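Local coordinates for GGDEF and EAL domain-containing protein (Vibrio cholerae O1 str. 2010EL-1786, PDB 6PWK) that binds the second messenger c-di-GMP as a LapD receptor, with magnesium present in its EAL domain, and probably relays this signal to control cell adhesion and biofilm formation, at residues A[204-207]-A[213-216]; A[254-259]-A[267-272]; A[258-263]-A[299-304]; A[378-381]-A[386-389]. All coordinates share one frame; numbering follows the deposited sequence.

Interaction 1: A[204-207]-A[213-216]; sequences YQAA and KTFH. With C2E (9,9'-[(2R,3R,3aS,5S,7aR,9R,10R,10aS,12S,14aR)-3,5,10,12-tetrahydroxy-5,12-dioxidooctahydro-2H,7H-difuro[3,2-d:3',2'-j][1,3,7,9,2,8]tetraoxadiphosphacyclododecine-2,9-diyl]bis(2-amino-1,9-dihydro-6H-purin-6-one)), chain C.
Ala207 lays its methyl group against the imidazole of His216, CB lying 3.9 Å from CD2 and meeting the ring obliquely. The touch follows from the first torsion of His216: its CG sits between the backbone N and the carbonyl carbon (chi1 62°), which swings the ring toward the neighbouring strand. A side chain as small as alanine suits the spot, because the ring and the backbone of 213-216 come close there.

Main-chain bonds fasten the same residue at both ends. Ala207 N donates to His216 O at 2.8 Å in a nearly straight bond (178°), while Phe215 N reaches Ala207 O at 2.7 Å along a more bent path. CA of Ala206 adds a CA-H...O contact to His216 O. Phe215 has helical backbone angles and, together with His216, faces Ala207 alone, which is consistent with a classic beta bulge. The aromatic ring of Phe215 leads away from 204-207 and packs on Thr386 and Ile388 instead.

The polar ends serve other partners. Gln205 stretches out fully, its CG anti to the backbone N (chi1 -168°), and its NE2 donates to N7 of a c-di-GMP guanine at 3.2 Å; Gln410 NE2 bonds to its OE1 and so fixes the turn of the amide. ND1 and NE2 of His216 are hydrogen-bonded to His302 and Lys355, which hold its ring within the barrel. The arrangement is that of a beta hairpin in an EAL domain, with one strand contributing to the ligand pocket a glutamine that contacts a guanine base.

Interaction 2: A[254-259]-A[267-272]; sequences ERVIQQ and DPLAIN. With MG (magnesium ion), chain E; C2E (9,9'-[(2R,3R,3aS,5S,7aR,9R,10R,10aS,12S,14aR)-3,5,10,12-tetrahydroxy-5,12-dioxidooctahydro-2H,7H-difuro[3,2-d:3',2'-j][1,3,7,9,2,8]tetraoxadiphosphacyclododecine-2,9-diyl]bis(2-amino-1,9-dihydro-6H-purin-6-one)), chain C.
Val256 and Ile271 reach toward each other tip to tip, the valine from the helix and the isoleucine from the strand. Their closest atoms are Val256 CG1 and Ile271 CD1, 3.6 Å apart. The isoleucine end also comes near the branch point of its partner, with Ile271 CD1 3.8 Å from Val256 CB, so a single methyl settles against the valine fork. Leu269 meets Val256 differently: the two side chains slide past each other in opposite directions, and Leu269 CD1 lies 3.7 Å from Val256 CG1.

One branch of the valine therefore serves both strand residues. Val256 CG1 is anti to the backbone N (chi1 168°), which aims it at the sheet between Leu269 and Ile271. These two are alternate residues on one face of the strand, while Ala270 points the opposite way. Branched aliphatic side chains suit this buried, wholly apolar junction: valine keeps its methyls close to the helix, and the longer leucine and isoleucine span the remaining distance.

The end of the same strand is polar. Asn272 OD1 binds the magnesium ion at 2.3 Å, and the metal also takes a phosphate oxygen of c-di-GMP, O2P, at 2.1 Å. Glu218, Glu304 and Asp334 supply further ligands to this ion.

Strand 269-272 runs parallel to both its neighbours in the sheet, 214-225 and 301-305. Helix 245-261 packs over the face bearing Leu269 and Ile271, where Leu301 of the next strand touches Ile271 and Tyr204 touches Leu269.

Interaction 3: A[258-263]-A[299-304]; sequences QQLEKG and NLLHFE. With MG (magnesium ion), chain E.
Helix 245-261 comes to its end, with Lys262 the first residue to leave helical geometry, opposite the start of strand 301-305, and the backbones draw nearest at Leu260 and Leu300, whose CA atoms are 7.9 Å apart.

Leu260 carries the contact from the helix, through one methyl. Its CD1 lies 3.7 Å from Leu301 CD2, the two side chains crossing obliquely, and 3.9 Å from Leu300 CB. The carbonyl oxygen of Leu300 is also close to that methyl. Leu301 leaves its backbone alongside the contact, and its end, CD2, bends in toward the helix. Leucine suits Leu260 and Leu301, whose methyls meet without bringing in polar atoms; Leu300 contributes its CB.

Such helix-on-strand packing is the basic layering of the TIM-barrel-like EAL fold, in which helices surround a core of largely parallel strands. Leu269 and Val297 also touch Leu260, while Leu291 and Ile257 pack on Leu301.

Farther along the strand, Glu304 projects into the metal site: its OE1 binds magnesium at 2.2 Å. The other oxygen, OE2, takes a salt bridge from Lys355 and a hydrogen bond from Tyr353, so the carboxylate is held at both ends and its rotation is restrained.

Interaction 4: A[378-381]-A[386-389]; sequences RTAH and TTIA
The beta-alpha-beta unit made of strand 353-356, helix 367-382 and strand 386-389 returns to the sheet through this contact, where the last part of the helix meets the strand that follows it. Thr387 presents its methyl to one face of the His381 imidazole. CG2 stands 3.6 Å from the ring centroid and 25° off the ring normal, a CH-pi contact displaced toward the rim, and the two side chains cross at about a right angle. That methyl also touches Ala380 CB at 3.6 Å, so it meets both the alanine and the ring, in the corner they form.

The threonine torsion explains the division of labour: with chi1 63°, OG1 lies between the backbone N and the carbonyl carbon, and CG2 is anti to the carbonyl carbon. The hydroxyl comes within 2.9 Å of His381 NE2, and receives a weak hydrogen bond from Glu407 N. Alanine suits the helix face here because its short side chain lets the backbones approach to 6.8 Å between CA atoms of Ala380 and Thr387.

Threonine thus combines an apolar branch for the alanine and the ring face with a hydroxyl that lies near His381 NE2 and accepts the weak bond from Glu407 N.

From the N terminus, interaction 1 closes first, as a hairpin between strands 200-209 and 214-225. Interactions 2 and 3 then leave from the same helix, 245-261: interaction 2 closes the short loop to strand 269-272, and interaction 3 starts within 258-259, before interaction 2 closes, and reaches on to strand 301-305, so the two cross. Their strands are neighbours, joined by backbone hydrogen bonds from Ile271 to His302 and Glu304. Interaction 4 closes last and separately, packing helix 367-382 on strand 386-389. Interaction 1 links the groups: His216 meets His302 and Ala270, while Phe215 packs on Ile388. All four share one sheet, and interactions 2 and 3 supply ligands of one magnesium ion.

Interaction 1: A[204-207]-A[213-216]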
# COMPACT_ATOMS: atom_id res chain seq x y z
N TYR A 204 -21.84 14.94 -22.46
CA TYR A 204 -22.09 13.61 -23.00
C TYR A 204 -21.64 13.59 -24.46
O TYR A 204 -22.26 14.24 -25.31
CB TYR A 204 -23.57 13.24 -22.88
CG TYR A 204 -24.13 13.32 -21.48
CD1 TYR A 204 -24.60 14.52 -20.96
CD2 TYR A 204 -24.20 12.19 -20.67
CE1 TYR A 204 -25.11 14.60 -19.68
CE2 TYR A 204 -24.72 12.25 -19.39
CZ TYR A 204 -25.17 13.46 -18.90
OH TYR A 204 -25.68 13.53 -17.62
N GLN A 205 -20.59 12.83 -24.75
CA GLN A 205 -20.06 12.69 -26.10
C GLN A 205 -20.41 11.31 -26.62
O GLN A 205 -20.05 10.30 -26.01
CB GLN A 205 -18.55 12.91 -26.13
CG GLN A 205 -17.98 13.06 -27.53
CD GLN A 205 -16.48 13.25 -27.55
OE1 GLN A 205 -15.74 12.53 -26.87
NE2 GLN A 205 -16.01 14.23 -28.32
N ALA A 206 -21.11 11.26 -27.75
CA ALA A 206 -21.61 10.01 -28.29
C ALA A 206 -20.54 9.30 -29.11
O ALA A 206 -19.84 9.92 -29.91
CB ALA A 206 -22.85 10.25 -29.15
N ALA A 207 -20.42 7.99 -28.90
CA ALA A 207 -19.57 7.13 -29.71
C ALA A 207 -20.47 6.43 -30.73
O ALA A 207 -21.26 5.56 -30.37
CB ALA A 207 -18.83 6.11 -28.84
N LYS A 213 -25.46 4.44 -35.52
CA LYS A 213 -25.82 3.76 -34.29
C LYS A 213 -24.93 4.25 -33.15
O LYS A 213 -23.70 4.21 -33.25
CB LYS A 213 -25.69 2.25 -34.46
CG LYS A 213 -25.75 1.43 -33.17
CD LYS A 213 -24.36 0.99 -32.74
CE LYS A 213 -24.42 -0.05 -31.62
NZ LYS A 213 -25.14 0.45 -30.42
N THR A 214 -25.55 4.70 -32.06
CA THR A 214 -24.83 5.22 -30.91
C THR A 214 -24.49 4.07 -29.97
O THR A 214 -25.38 3.44 -29.39
CB THR A 214 -25.64 6.31 -30.20
OG1 THR A 214 -25.10 6.55 -28.90
CG2 THR A 214 -27.11 5.91 -30.09
N PHE A 215 -23.19 3.77 -29.85
CA PHE A 215 -22.75 2.72 -28.93
C PHE A 215 -23.00 3.13 -27.48
O PHE A 215 -23.69 2.43 -26.73
CB PHE A 215 -21.27 2.42 -29.17
CG PHE A 215 -20.76 1.22 -28.42
CD1 PHE A 215 -20.88 -0.05 -28.96
CD2 PHE A 215 -20.16 1.36 -27.18
CE1 PHE A 215 -20.42 -1.16 -28.27
CE2 PHE A 215 -19.70 0.26 -26.49
CZ PHE A 215 -19.82 -1.00 -27.03
N HIS A 216 -22.44 4.27 -27.07
CA HIS A 216 -22.73 4.85 -25.77
C HIS A 216 -22.37 6.33 -25.81
O HIS A 216 -21.82 6.82 -26.80
CB HIS A 216 -21.98 4.12 -24.64
CG HIS A 216 -20.49 4.18 -24.74
ND1 HIS A 216 -19.68 3.13 -24.38
CD2 HIS A 216 -19.65 5.18 -25.12
CE1 HIS A 216 -18.41 3.47 -24.55
NE2 HIS A 216 -18.37 4.71 -25.00
P1 C2E C . -10.52 10.79 -21.54
O2P C2E C . -11.07 9.43 -21.18
O1P C2E C . -9.56 10.53 -22.67
O5' C2E C . -11.67 11.76 -22.19
C5' C2E C . -11.41 12.35 -23.42
C4' C2E C . -10.89 13.78 -23.12
O4' C2E C . -10.52 14.37 -24.22
C3' C2E C . -12.02 14.68 -22.59
O3' C2E C . -11.43 15.77 -22.07
C2' C2E C . -12.71 15.08 -23.90
O2' C2E C . -13.57 16.28 -23.69
C1' C2E C . -11.66 15.45 -24.58
N9 C2E C . -11.67 15.49 -26.02
C8 C2E C . -12.79 14.75 -26.24
N7 C2E C . -12.94 14.68 -27.59
C5 C2E C . -11.95 15.33 -28.17
C6 C2E C . -11.55 15.61 -29.64
O6 C2E C . -12.20 15.21 -30.54
N1 C2E C . -10.37 16.37 -29.92
C2 C2E C . -9.54 16.89 -28.87
N2 C2E C . -8.33 17.67 -29.10
N3 C2E C . -9.94 16.61 -27.50
C4 C2E C . -11.16 15.82 -27.19
P11 C2E C . -11.94 16.11 -20.53
O21 C2E C . -13.37 16.55 -20.34
O11 C2E C . -11.11 17.27 -20.06
O5A C2E C . -11.48 14.75 -19.72
C5A C2E C . -10.09 14.69 -19.53
C4A C2E C . -9.74 13.52 -18.71
O4A C2E C . -10.19 13.68 -17.50
C3A C2E C . -10.48 12.13 -19.33
O3A C2E C . -9.60 11.48 -20.36
C2A C2E C . -10.64 11.39 -18.37
O2A C2E C . -9.43 10.51 -18.19
C1A C2E C . -10.84 12.38 -17.10
N91 C2E C . -12.11 12.53 -16.83
C81 C2E C . -13.02 13.33 -17.41
N71 C2E C . -14.18 13.12 -16.77
C51 C2E C . -13.98 12.21 -15.82
C61 C2E C . -14.92 11.58 -14.80
O61 C2E C . -16.05 11.91 -14.78
N11 C2E C . -14.44 10.60 -13.87
C21 C2E C . -13.06 10.20 -13.90
N21 C2E C . -12.57 9.21 -12.95
N31 C2E C . -12.17 10.81 -14.89
C41 C2E C . -12.68 11.83 -15.85

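Interaction 2: A[254-259]-A[267-272]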
# COMPACT_ATOMS: atom_id res chain seq x y z
N GLU A 254 -23.12 8.29 -8.79
CA GLU A 254 -24.43 8.61 -8.22
C GLU A 254 -25.20 9.58 -9.11
O GLU A 254 -26.38 9.36 -9.41
CB GLU A 254 -24.26 9.18 -6.81
CG GLU A 254 -23.93 8.14 -5.76
CD GLU A 254 -23.66 8.76 -4.40
OE1 GLU A 254 -23.42 9.99 -4.34
OE2 GLU A 254 -23.67 8.02 -3.39
N ARG A 255 -24.53 10.65 -9.56
CA ARG A 255 -25.20 11.64 -10.40
C ARG A 255 -25.63 11.04 -11.74
O ARG A 255 -26.71 11.36 -12.25
CB ARG A 255 -24.29 12.84 -10.62
CG ARG A 255 -23.95 13.60 -9.34
CD ARG A 255 -25.08 14.52 -8.92
NE ARG A 255 -25.00 15.82 -9.57
CZ ARG A 255 -25.69 16.17 -10.65
NH1 ARG A 255 -26.52 15.30 -11.22
NH2 ARG A 255 -25.55 17.38 -11.17
N VAL A 256 -24.81 10.17 -12.31
CA VAL A 256 -25.16 9.54 -13.58
C VAL A 256 -26.36 8.61 -13.41
O VAL A 256 -27.27 8.60 -14.24
CB VAL A 256 -23.94 8.80 -14.17
CG1 VAL A 256 -24.37 7.90 -15.31
CG2 VAL A 256 -22.89 9.80 -14.64
N ILE A 257 -26.37 7.83 -12.33
CA ILE A 257 -27.48 6.90 -12.10
C ILE A 257 -28.78 7.65 -11.86
O ILE A 257 -29.85 7.23 -12.30
CB ILE A 257 -27.14 5.94 -10.94
CG1 ILE A 257 -26.04 4.96 -11.37
CG2 ILE A 257 -28.37 5.19 -10.48
CD1 ILE A 257 -25.61 4.01 -10.29
N GLN A 258 -28.71 8.79 -11.16
CA GLN A 258 -29.89 9.64 -11.00
C GLN A 258 -30.48 10.02 -12.35
O GLN A 258 -31.70 9.99 -12.54
CB GLN A 258 -29.54 10.90 -10.21
CG GLN A 258 -29.10 10.66 -8.78
CD GLN A 258 -28.51 11.91 -8.15
OE1 GLN A 258 -28.81 13.03 -8.56
NE2 GLN A 258 -27.64 11.72 -7.16
N GLN A 259 -29.62 10.38 -13.31
CA GLN A 259 -30.11 10.74 -14.64
C GLN A 259 -30.75 9.55 -15.34
O GLN A 259 -31.76 9.70 -16.04
CB GLN A 259 -28.96 11.30 -15.48
CG GLN A 259 -28.60 12.74 -15.16
CD GLN A 259 -29.71 13.70 -15.53
OE1 GLN A 259 -30.51 13.43 -16.42
NE2 GLN A 259 -29.76 14.84 -14.85
N ASP A 267 -29.73 5.60 -24.13
CA ASP A 267 -28.52 4.90 -24.54
C ASP A 267 -27.60 4.66 -23.35
O ASP A 267 -27.70 5.35 -22.33
CB ASP A 267 -27.79 5.69 -25.62
CG ASP A 267 -28.57 5.77 -26.92
OD1 ASP A 267 -29.01 4.71 -27.41
OD2 ASP A 267 -28.74 6.89 -27.45
N PRO A 268 -26.70 3.68 -23.45
CA PRO A 268 -25.75 3.45 -22.35
C PRO A 268 -24.84 4.65 -22.15
O PRO A 268 -24.55 5.41 -23.07
CB PRO A 268 -24.97 2.22 -22.81
CG PRO A 268 -25.85 1.55 -23.81
CD PRO A 268 -26.58 2.66 -24.50
N LEU A 269 -24.38 4.80 -20.91
CA LEU A 269 -23.47 5.88 -20.53
C LEU A 269 -22.15 5.29 -20.08
O LEU A 269 -22.13 4.35 -19.28
CB LEU A 269 -24.08 6.75 -19.43
CG LEU A 269 -25.35 7.52 -19.81
CD1 LEU A 269 -25.81 8.37 -18.64
CD2 LEU A 269 -25.09 8.38 -21.04
N ALA A 270 -21.05 5.85 -20.58
CA ALA A 270 -19.71 5.40 -20.24
C ALA A 270 -19.14 6.30 -19.15
O ALA A 270 -18.93 7.50 -19.38
CB ALA A 270 -18.81 5.39 -21.47
N ILE A 271 -18.88 5.73 -17.98
CA ILE A 271 -18.35 6.47 -16.84
C ILE A 271 -16.87 6.15 -16.70
O ILE A 271 -16.48 4.98 -16.60
CB ILE A 271 -19.10 6.11 -15.54
CG1 ILE A 271 -20.61 6.33 -15.72
CG2 ILE A 271 -18.57 6.93 -14.38
CD1 ILE A 271 -21.41 5.97 -14.48
N ASN A 272 -16.04 7.20 -16.69
CA ASN A 272 -14.61 7.01 -16.45
C ASN A 272 -14.35 6.71 -14.98
O ASN A 272 -14.97 7.29 -14.09
CB ASN A 272 -13.83 8.26 -16.87
CG ASN A 272 -13.88 8.51 -18.36
OD1 ASN A 272 -13.18 7.85 -19.14
ND2 ASN A 272 -14.69 9.48 -18.78
MG MG E . -12.33 7.70 -21.28
P1 C2E C . -10.52 10.79 -21.54
O2P C2E C . -11.07 9.43 -21.18
O1P C2E C . -9.56 10.53 -22.67
O5' C2E C . -11.67 11.76 -22.19
C5' C2E C . -11.41 12.35 -23.42
C4' C2E C . -10.89 13.78 -23.12
O4' C2E C . -10.52 14.37 -24.22
C3' C2E C . -12.02 14.68 -22.59
O3' C2E C . -11.43 15.77 -22.07
C2' C2E C . -12.71 15.08 -23.90
O2' C2E C . -13.57 16.28 -23.69
C1' C2E C . -11.66 15.45 -24.58
N9 C2E C . -11.67 15.49 -26.02
C8 C2E C . -12.79 14.75 -26.24
N7 C2E C . -12.94 14.68 -27.59
C5 C2E C . -11.95 15.33 -28.17
C6 C2E C . -11.55 15.61 -29.64
O6 C2E C . -12.20 15.21 -30.54
N1 C2E C . -10.37 16.37 -29.92
C2 C2E C . -9.54 16.89 -28.87
N2 C2E C . -8.33 17.67 -29.10
N3 C2E C . -9.94 16.61 -27.50
C4 C2E C . -11.16 15.82 -27.19
P11 C2E C . -11.94 16.11 -20.53
O21 C2E C . -13.37 16.55 -20.34
O11 C2E C . -11.11 17.27 -20.06
O5A C2E C . -11.48 14.75 -19.72
C5A C2E C . -10.09 14.69 -19.53
C4A C2E C . -9.74 13.52 -18.71
O4A C2E C . -10.19 13.68 -17.50
C3A C2E C . -10.48 12.13 -19.33
O3A C2E C . -9.60 11.48 -20.36
C2A C2E C . -10.64 11.39 -18.37
O2A C2E C . -9.43 10.51 -18.19
C1A C2E C . -10.84 12.38 -17.10
N91 C2E C . -12.11 12.53 -16.83
C81 C2E C . -13.02 13.33 -17.41
N71 C2E C . -14.18 13.12 -16.77
C51 C2E C . -13.98 12.21 -15.82
C61 C2E C . -14.92 11.58 -14.80
O61 C2E C . -16.05 11.91 -14.78
N11 C2E C . -14.44 10.60 -13.87
C21 C2E C . -13.06 10.20 -13.90
N21 C2E C . -12.57 9.21 -12.95
N31 C2E C . -12.17 10.81 -14.89
C41 C2E C . -12.68 11.83 -15.85

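Interaction 3: A[258-263]-A[299-304]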
# COMPACT_ATOMS: atom_id res chain seq x y z
N GLN A 258 -28.71 8.79 -11.16
CA GLN A 258 -29.89 9.64 -11.00
C GLN A 258 -30.48 10.02 -12.35
O GLN A 258 -31.70 9.99 -12.54
CB GLN A 258 -29.54 10.90 -10.21
CG GLN A 258 -29.10 10.66 -8.78
CD GLN A 258 -28.51 11.91 -8.15
OE1 GLN A 258 -28.81 13.03 -8.56
NE2 GLN A 258 -27.64 11.72 -7.16
N GLN A 259 -29.62 10.38 -13.31
CA GLN A 259 -30.11 10.74 -14.64
C GLN A 259 -30.75 9.55 -15.34
O GLN A 259 -31.76 9.70 -16.04
CB GLN A 259 -28.96 11.30 -15.48
CG GLN A 259 -28.60 12.74 -15.16
CD GLN A 259 -29.71 13.70 -15.53
OE1 GLN A 259 -30.51 13.43 -16.42
NE2 GLN A 259 -29.76 14.84 -14.85
N LEU A 260 -30.18 8.35 -15.18
CA LEU A 260 -30.79 7.17 -15.79
C LEU A 260 -32.09 6.81 -15.10
O LEU A 260 -33.04 6.34 -15.75
CB LEU A 260 -29.81 6.00 -15.75
CG LEU A 260 -28.57 6.13 -16.64
CD1 LEU A 260 -27.72 4.88 -16.56
CD2 LEU A 260 -28.98 6.42 -18.07
N GLU A 261 -32.18 7.02 -13.78
CA GLU A 261 -33.42 6.76 -13.07
C GLU A 261 -34.54 7.68 -13.53
O GLU A 261 -35.72 7.33 -13.43
CB GLU A 261 -33.21 6.90 -11.56
CG GLU A 261 -32.33 5.82 -10.94
CD GLU A 261 -33.02 4.48 -10.84
OE1 GLU A 261 -34.27 4.46 -10.71
OE2 GLU A 261 -32.33 3.44 -10.89
N LYS A 262 -34.19 8.86 -14.06
CA LYS A 262 -35.19 9.77 -14.60
C LYS A 262 -35.75 9.31 -15.94
O LYS A 262 -36.52 10.07 -16.55
CB LYS A 262 -34.60 11.18 -14.74
CG LYS A 262 -34.21 11.81 -13.41
CD LYS A 262 -34.19 13.33 -13.47
CE LYS A 262 -33.04 13.86 -14.31
NZ LYS A 262 -32.97 15.35 -14.25
N GLY A 263 -35.39 8.12 -16.40
CA GLY A 263 -35.90 7.60 -17.66
C GLY A 263 -35.59 8.45 -18.87
O GLY A 263 -36.24 8.28 -19.91
N ASN A 299 -28.00 -2.19 -16.97
CA ASN A 299 -27.63 -2.52 -18.34
C ASN A 299 -27.22 -1.30 -19.16
O ASN A 299 -26.69 -1.47 -20.26
CB ASN A 299 -28.78 -3.26 -19.04
CG ASN A 299 -30.10 -2.53 -18.90
OD1 ASN A 299 -30.87 -2.77 -17.97
ND2 ASN A 299 -30.38 -1.63 -19.84
N LEU A 300 -27.44 -0.09 -18.64
CA LEU A 300 -27.12 1.14 -19.35
C LEU A 300 -25.85 1.80 -18.83
O LEU A 300 -25.61 2.98 -19.11
CB LEU A 300 -28.29 2.12 -19.26
CG LEU A 300 -29.63 1.67 -19.87
CD1 LEU A 300 -30.73 2.65 -19.50
CD2 LEU A 300 -29.51 1.54 -21.38
N LEU A 301 -25.03 1.07 -18.08
CA LEU A 301 -23.82 1.61 -17.47
C LEU A 301 -22.60 0.88 -18.03
O LEU A 301 -22.47 -0.33 -17.86
CB LEU A 301 -23.85 1.50 -15.95
CG LEU A 301 -24.77 2.46 -15.19
CD1 LEU A 301 -24.79 2.11 -13.71
CD2 LEU A 301 -24.31 3.89 -15.39
N HIS A 302 -21.72 1.63 -18.68
CA HIS A 302 -20.42 1.14 -19.12
C HIS A 302 -19.35 1.82 -18.28
O HIS A 302 -19.29 3.05 -18.22
CB HIS A 302 -20.18 1.41 -20.60
CG HIS A 302 -21.06 0.61 -21.52
ND1 HIS A 302 -20.95 0.67 -22.89
CD2 HIS A 302 -22.06 -0.26 -21.26
CE1 HIS A 302 -21.85 -0.13 -23.43
NE2 HIS A 302 -22.53 -0.71 -22.46
N PHE A 303 -18.51 1.02 -17.62
CA PHE A 303 -17.43 1.55 -16.79
C PHE A 303 -16.14 1.56 -17.59
O PHE A 303 -15.63 0.50 -17.98
CB PHE A 303 -17.28 0.73 -15.51
CG PHE A 303 -18.41 0.94 -14.53
CD1 PHE A 303 -18.40 2.03 -13.68
CD2 PHE A 303 -19.47 0.06 -14.47
CE1 PHE A 303 -19.43 2.24 -12.78
CE2 PHE A 303 -20.50 0.25 -13.57
CZ PHE A 303 -20.49 1.34 -12.73
N GLU A 304 -15.61 2.75 -17.84
CA GLU A 304 -14.40 2.92 -18.64
C GLU A 304 -13.19 2.84 -17.72
O GLU A 304 -12.97 3.73 -16.89
CB GLU A 304 -14.44 4.24 -19.40
CG GLU A 304 -13.68 4.21 -20.72
CD GLU A 304 -14.29 5.12 -21.77
OE1 GLU A 304 -13.83 6.27 -21.90
OE2 GLU A 304 -15.24 4.69 -22.46
MG MG E . -12.33 7.70 -21.28

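Interaction 4: A[378-381]-A[386-389]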
# COMPACT_ATOMS: atom_id res chain seq x y z
N ARG A 378 -7.34 -6.06 -34.93
CA ARG A 378 -7.76 -7.43 -35.21
C ARG A 378 -7.98 -8.20 -33.92
O ARG A 378 -8.98 -8.92 -33.78
CB ARG A 378 -6.71 -8.13 -36.07
CG ARG A 378 -6.95 -8.05 -37.57
CD ARG A 378 -6.22 -9.20 -38.26
NE ARG A 378 -6.23 -9.09 -39.72
CZ ARG A 378 -5.24 -8.58 -40.43
NH1 ARG A 378 -4.14 -8.13 -39.83
NH2 ARG A 378 -5.33 -8.51 -41.75
N THR A 379 -7.05 -8.07 -32.97
CA THR A 379 -7.12 -8.84 -31.72
C THR A 379 -8.45 -8.63 -31.01
O THR A 379 -9.05 -9.58 -30.50
CB THR A 379 -5.95 -8.45 -30.81
OG1 THR A 379 -4.72 -8.86 -31.42
CG2 THR A 379 -6.08 -9.12 -29.45
N ALA A 380 -8.93 -7.38 -30.98
CA ALA A 380 -10.20 -7.11 -30.31
C ALA A 380 -11.37 -7.68 -31.11
O ALA A 380 -12.26 -8.34 -30.54
CB ALA A 380 -10.37 -5.60 -30.10
N HIS A 381 -11.40 -7.44 -32.42
CA HIS A 381 -12.52 -7.90 -33.23
C HIS A 381 -12.56 -9.42 -33.33
O HIS A 381 -13.64 -10.02 -33.33
CB HIS A 381 -12.46 -7.28 -34.62
CG HIS A 381 -12.77 -5.82 -34.64
ND1 HIS A 381 -11.95 -4.89 -35.25
CD2 HIS A 381 -13.81 -5.12 -34.13
CE1 HIS A 381 -12.47 -3.69 -35.11
NE2 HIS A 381 -13.60 -3.80 -34.43
N THR A 386 -15.82 -4.72 -29.42
CA THR A 386 -16.01 -3.50 -30.19
C THR A 386 -14.82 -2.57 -30.01
O THR A 386 -14.37 -2.33 -28.89
CB THR A 386 -17.30 -2.80 -29.76
OG1 THR A 386 -18.41 -3.70 -29.89
CG2 THR A 386 -17.55 -1.57 -30.60
N THR A 387 -14.30 -2.05 -31.12
CA THR A 387 -13.22 -1.08 -31.08
C THR A 387 -13.78 0.32 -31.30
O THR A 387 -14.64 0.54 -32.15
CB THR A 387 -12.16 -1.37 -32.15
OG1 THR A 387 -12.75 -1.26 -33.45
CG2 THR A 387 -11.60 -2.77 -31.96
N ILE A 388 -13.27 1.28 -30.52
CA ILE A 388 -13.73 2.66 -30.56
C ILE A 388 -12.52 3.56 -30.74
O ILE A 388 -11.60 3.54 -29.92
CB ILE A 388 -14.51 3.05 -29.29
CG1 ILE A 388 -15.69 2.10 -29.07
CG2 ILE A 388 -14.97 4.50 -29.38
CD1 ILE A 388 -16.49 2.40 -27.83
N ALA A 389 -12.51 4.34 -31.82
CA ALA A 389 -11.49 5.37 -32.00
C ALA A 389 -11.82 6.57 -31.13
O ALA A 389 -12.99 6.92 -30.92
CB ALA A 389 -11.39 5.78 -33.46